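Local coordinates for coat protein (Pseudomonas phage PP7, PDB 2QUD) that forms the icosahedral T=3 capsid from dimers, packages the viral genome by binding its RNA packaging signals, and represses translation of the viral replicase, at residues A[114-117]-A[122-125]; A[7-10]-A[15-18]. All blocks are in the same frame, centred on the assembly; numbering follows the deposited sequence.

Contact 1: residues A[114-117]-A[122-125]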
loop_
_atom_site.group_PDB
_atom_site.type_symbol
_atom_site.label_atom_id
_atom_site.label_comp_id
_atom_site.label_asym_id
_atom_site.label_seq_id
_atom_site.Cartn_x
_atom_site.Cartn_y
_atom_site.Cartn_z
ATOM N N GLU A 114 11.303 1.550 -2.872
ATOM C CA GLU A 114 11.970 0.257 -2.831
ATOM C C GLU A 114 13.156 0.310 -1.854
ATOM O O GLU A 114 13.339 -0.582 -1.047
ATOM C CB GLU A 114 12.464 -0.187 -4.219
ATOM C CG GLU A 114 13.003 -1.621 -4.221
ATOM C CD GLU A 114 13.419 -2.146 -5.574
ATOM O OE1 GLU A 114 13.149 -1.488 -6.595
ATOM O OE2 GLU A 114 14.034 -3.238 -5.608
ATOM N N ASP A 115 13.966 1.360 -1.952
ATOM C CA ASP A 115 15.176 1.468 -1.125
ATOM C C ASP A 115 14.827 1.741 0.345
ATOM O O ASP A 115 15.551 1.349 1.263
ATOM C CB ASP A 115 16.103 2.539 -1.713
ATOM C CG ASP A 115 17.579 2.240 -1.509
ATOM O OD1 ASP A 115 18.361 3.197 -1.615
ATOM O OD2 ASP A 115 17.962 1.075 -1.312
ATOM N N LEU A 116 13.712 2.415 0.563
ATOM C CA LEU A 116 13.196 2.653 1.902
ATOM C C LEU A 116 12.804 1.342 2.562
ATOM O O LEU A 116 13.181 1.081 3.700
ATOM C CB LEU A 116 12.008 3.635 1.875
ATOM C CG LEU A 116 11.266 3.884 3.188
ATOM C CD1 LEU A 116 12.184 4.459 4.301
ATOM C CD2 LEU A 116 10.070 4.797 2.905
ATOM N N VAL A 117 12.031 0.512 1.861
ATOM C CA VAL A 117 11.605 -0.761 2.430
ATOM C C VAL A 117 12.705 -1.813 2.558
ATOM O O VAL A 117 12.751 -2.552 3.544
ATOM C CB VAL A 117 10.379 -1.311 1.662
ATOM C CG1 VAL A 117 10.054 -2.766 2.077
ATOM C CG2 VAL A 117 9.195 -0.333 1.885
ATOM N N PRO A 122 15.984 6.838 3.856
ATOM C CA PRO A 122 14.894 7.809 3.769
ATOM C C PRO A 122 14.627 8.329 2.352
ATOM O O PRO A 122 15.536 8.356 1.518
ATOM C CB PRO A 122 15.371 8.952 4.674
ATOM C CG PRO A 122 16.382 8.356 5.559
ATOM C CD PRO A 122 17.068 7.328 4.736
ATOM N N LEU A 123 13.385 8.710 2.082
ATOM C CA LEU A 123 13.006 9.263 0.772
ATOM C C LEU A 123 13.674 10.610 0.498
ATOM O O LEU A 123 14.090 11.313 1.410
ATOM C CB LEU A 123 11.498 9.453 0.661
ATOM C CG LEU A 123 10.604 8.211 0.806
ATOM C CD1 LEU A 123 9.146 8.624 0.684
ATOM C CD2 LEU A 123 10.980 7.118 -0.218
ATOM N N GLY A 124 13.749 10.944 -0.784
ATOM C CA GLY A 124 14.243 12.237 -1.238
ATOM C C GLY A 124 15.633 12.110 -1.838
ATOM O O GLY A 124 16.549 11.606 -1.186
ATOM N N ARG A 125 15.783 12.548 -3.083
ATOM C CA ARG A 125 17.085 12.563 -3.760
ATOM C C ARG A 125 17.347 13.917 -4.366
ATOM O O ARG A 125 18.514 14.247 -4.584
ATOM C CB ARG A 125 17.134 11.518 -4.861
ATOM C CG ARG A 125 16.955 10.096 -4.386
ATOM C CD ARG A 125 18.083 9.580 -3.494
ATOM N NE ARG A 125 17.844 8.181 -3.148
ATOM C CZ ARG A 125 17.041 7.731 -2.183
ATOM N NH1 ARG A 125 16.420 8.551 -1.336
ATOM N NH2 ARG A 125 16.906 6.422 -2.026
ATOM O OXT ARG A 125 16.419 14.686 -4.633
HETATM O O HOH W 1 18.306 4.632 -4.229
#
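Leu116 and Asp115, neighbours on helix 111-119, meet the C-terminal tail of the coat protein, which folds back along its last helix after the chain leaves it. Leu116 CD2 rests on Leu123 CD2 at 4.0 Å, and the two side chains cross at about a right angle. Leu116 also places CD1 near the backbone of Pro122, 4.3 Å from its CA; with CG anti to the backbone N (chi1 174°), the branch leaves the helix in the direction of the tail. A polar contact lies beside this apolar one. Asp115 OD1 forms a long salt bridge with Arg125 NH2, 3.6 Å, and the carboxylate and guanidinium planes are turned 58° apart. A water closes the triangle: it donates to Asp115 OD1 at 3.0 Å and accepts from Arg125 NH2 in the guanidinium plane. The stronger partner of this carboxylate is Asn119, one helical turn on, which binds Asp115 OD2 and so helps fix the rotation of the group.

The arginine is positioned mainly by its own segment. Its chain bends at chi2 and curls back, bringing NH1 within hydrogen-bonding distance of two carbonyls. Further out, Gln112 binds the backbone N of Gly124 through OE1, while the second subunit contributes Gln29, which bonds to Leu123 O, and Phe31, which packs on the Leu123 side chain. The tail is thus wedged between its own helix and the partner of the dimer. The two carbonyls gripping Arg125 NH1 are used differently: Pro122 O, 3.0 Å away, receives the N-H in its carbonyl plane, whereas Gly124 O, at 3.1 Å, is met from above its plane along a straighter N-H direction of 167°.

Contact 2: residues A[7-10]-A[15-18]; sequences TIVL and ATRT
Val9 turns CG1 anti to its backbone N (chi1 -178°), which lays that methyl 3.9 Å from Thr16 CB, while CG2 lies beside Thr18. On Thr18, a chi1 of -59° places OG1 beside Val9 CG2 and CG2 against Thr7, where Thr18 CG2 meets Thr7 CG2 at 3.8 Å. These side chains cover one face of the first beta hairpin of the coat protein, strands 7-12 and 15-24, whose short segments run antiparallel at 153°. Val9 and Thr18 form a non-hydrogen-bonded pair and point the same way, side by side; the contact of Val9 with Thr16 runs diagonally to the next residue on that face.

Leu10 and Arg17 are the hydrogen-bonded pair. Leu10 N donates to Arg17 O at 2.8 Å, and Arg17 N returns a bond of 2.7 Å to Leu10 O. Both carbonyls also accept CA-H contacts: Thr16 CA comes within 3.2 Å of Leu10 O, and Val9 CA within 3.5 Å of Arg17 O. Each oxygen is therefore approached by one N-H and one C-H. Leu10 CB and Arg17 CB lie 4.3 Å apart on the other face, but the side chains then separate: Arg17 bends at chi2 and chi3 and leads its guanidinium away from Leu10 to a salt bridge of NE with Glu33.

Strand 7-12 is the outermost on its side of the six-stranded sheet within the chain, and strand 15-24 continues the order toward 29-32. Leu10 packs on Leu19 of the same hairpin and on Ser106 of the second subunit, and Arg17 on Leu103 of that subunit, whose helix 94-109 therefore packs against this face of the hairpin.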
loop_
_atom_site.group_PDB
_atom_site.type_symbol
_atom_site.label_atom_id
_atom_site.label_comp_id
_atom_site.label_asym_id
_atom_site.label_seq_id
_atom_site.Cartn_x
_atom_site.Cartn_y
_atom_site.Cartn_z
ATOM N N THR A 7 -10.107 -15.326 -7.224
ATOM C CA THR A 7 -8.670 -15.121 -7.146
ATOM C C THR A 7 -8.275 -13.666 -7.484
ATOM O O THR A 7 -9.007 -12.914 -8.101
ATOM C CB THR A 7 -7.905 -16.051 -8.138
ATOM O OG1 THR A 7 -8.287 -15.716 -9.485
ATOM C CG2 THR A 7 -8.152 -17.558 -7.868
ATOM N N ILE A 8 -7.053 -13.338 -7.093
ATOM C CA ILE A 8 -6.330 -12.160 -7.562
ATOM C C ILE A 8 -4.911 -12.620 -7.958
ATOM O O ILE A 8 -4.301 -13.416 -7.260
ATOM C CB ILE A 8 -6.349 -11.007 -6.544
ATOM C CG1 ILE A 8 -5.678 -9.757 -7.115
ATOM C CG2 ILE A 8 -5.768 -11.398 -5.226
ATOM C CD1 ILE A 8 -5.959 -8.475 -6.312
ATOM N N VAL A 9 -4.463 -12.212 -9.154
ATOM C CA VAL A 9 -3.192 -12.665 -9.727
ATOM C C VAL A 9 -2.196 -11.509 -9.758
ATOM O O VAL A 9 -2.481 -10.446 -10.360
ATOM C CB VAL A 9 -3.417 -13.207 -11.141
ATOM C CG1 VAL A 9 -2.078 -13.735 -11.749
ATOM C CG2 VAL A 9 -4.515 -14.279 -11.142
ATOM N N LEU A 10 -1.060 -11.699 -9.091
ATOM C CA LEU A 10 0.035 -10.738 -9.052
ATOM C C LEU A 10 1.071 -11.192 -10.071
ATOM O O LEU A 10 1.441 -12.367 -10.097
ATOM C CB LEU A 10 0.676 -10.668 -7.670
ATOM C CG LEU A 10 -0.311 -10.418 -6.501
ATOM C CD1 LEU A 10 0.420 -10.182 -5.189
ATOM C CD2 LEU A 10 -1.276 -9.288 -6.794
ATOM N N ALA A 15 6.417 -14.018 -14.444
ATOM C CA ALA A 15 6.006 -14.826 -13.277
ATOM C C ALA A 15 4.684 -14.341 -12.671
ATOM O O ALA A 15 4.396 -13.166 -12.735
ATOM C CB ALA A 15 7.068 -14.816 -12.203
ATOM N N THR A 16 3.894 -15.266 -12.128
ATOM C CA THR A 16 2.604 -14.925 -11.528
ATOM C C THR A 16 2.475 -15.638 -10.198
ATOM O O THR A 16 3.026 -16.732 -10.005
ATOM C CB THR A 16 1.397 -15.242 -12.439
ATOM O OG1 THR A 16 1.392 -16.640 -12.726
ATOM C CG2 THR A 16 1.444 -14.398 -13.767
ATOM N N ARG A 17 1.782 -14.964 -9.267
ATOM C CA ARG A 17 1.474 -15.453 -7.919
ATOM C C ARG A 17 -0.030 -15.313 -7.789
ATOM O O ARG A 17 -0.568 -14.209 -7.913
ATOM C CB ARG A 17 2.177 -14.573 -6.863
ATOM C CG ARG A 17 3.710 -14.470 -7.006
ATOM C CD ARG A 17 4.394 -15.735 -6.635
ATOM N NE ARG A 17 4.298 -16.009 -5.199
ATOM C CZ ARG A 17 5.074 -15.479 -4.252
ATOM N NH1 ARG A 17 6.037 -14.631 -4.533
ATOM N NH2 ARG A 17 4.864 -15.808 -2.987
ATOM N N THR A 18 -0.726 -16.434 -7.557
ATOM C CA THR A 18 -2.188 -16.424 -7.497
ATOM C C THR A 18 -2.620 -16.543 -6.042
ATOM O O THR A 18 -2.228 -17.481 -5.382
ATOM C CB THR A 18 -2.786 -17.581 -8.317
ATOM O OG1 THR A 18 -2.364 -17.451 -9.678
ATOM C CG2 THR A 18 -4.318 -17.618 -8.205
#

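Contact 2 precedes contact 1 along the chain, and between them come the remaining strands of the antiparallel sheet and helix 94-109. Their centres are 27 Å apart and their nearest atoms about 14 Å, without touching. Residues 7-10 and 15-18 begin the sheet at one edge, whereas 114-117 and 122-125 end the chain with helix 111-119 and its tail. Both contacts touch the second subunit, and the same sequence position serves at both: Gln112 of this chain binds the tail of contact 1, and Gln112 of the second subunit bonds to Thr7 O of contact 2. The two ends of the fold thus both take part in the homodimer from which the capsid is built.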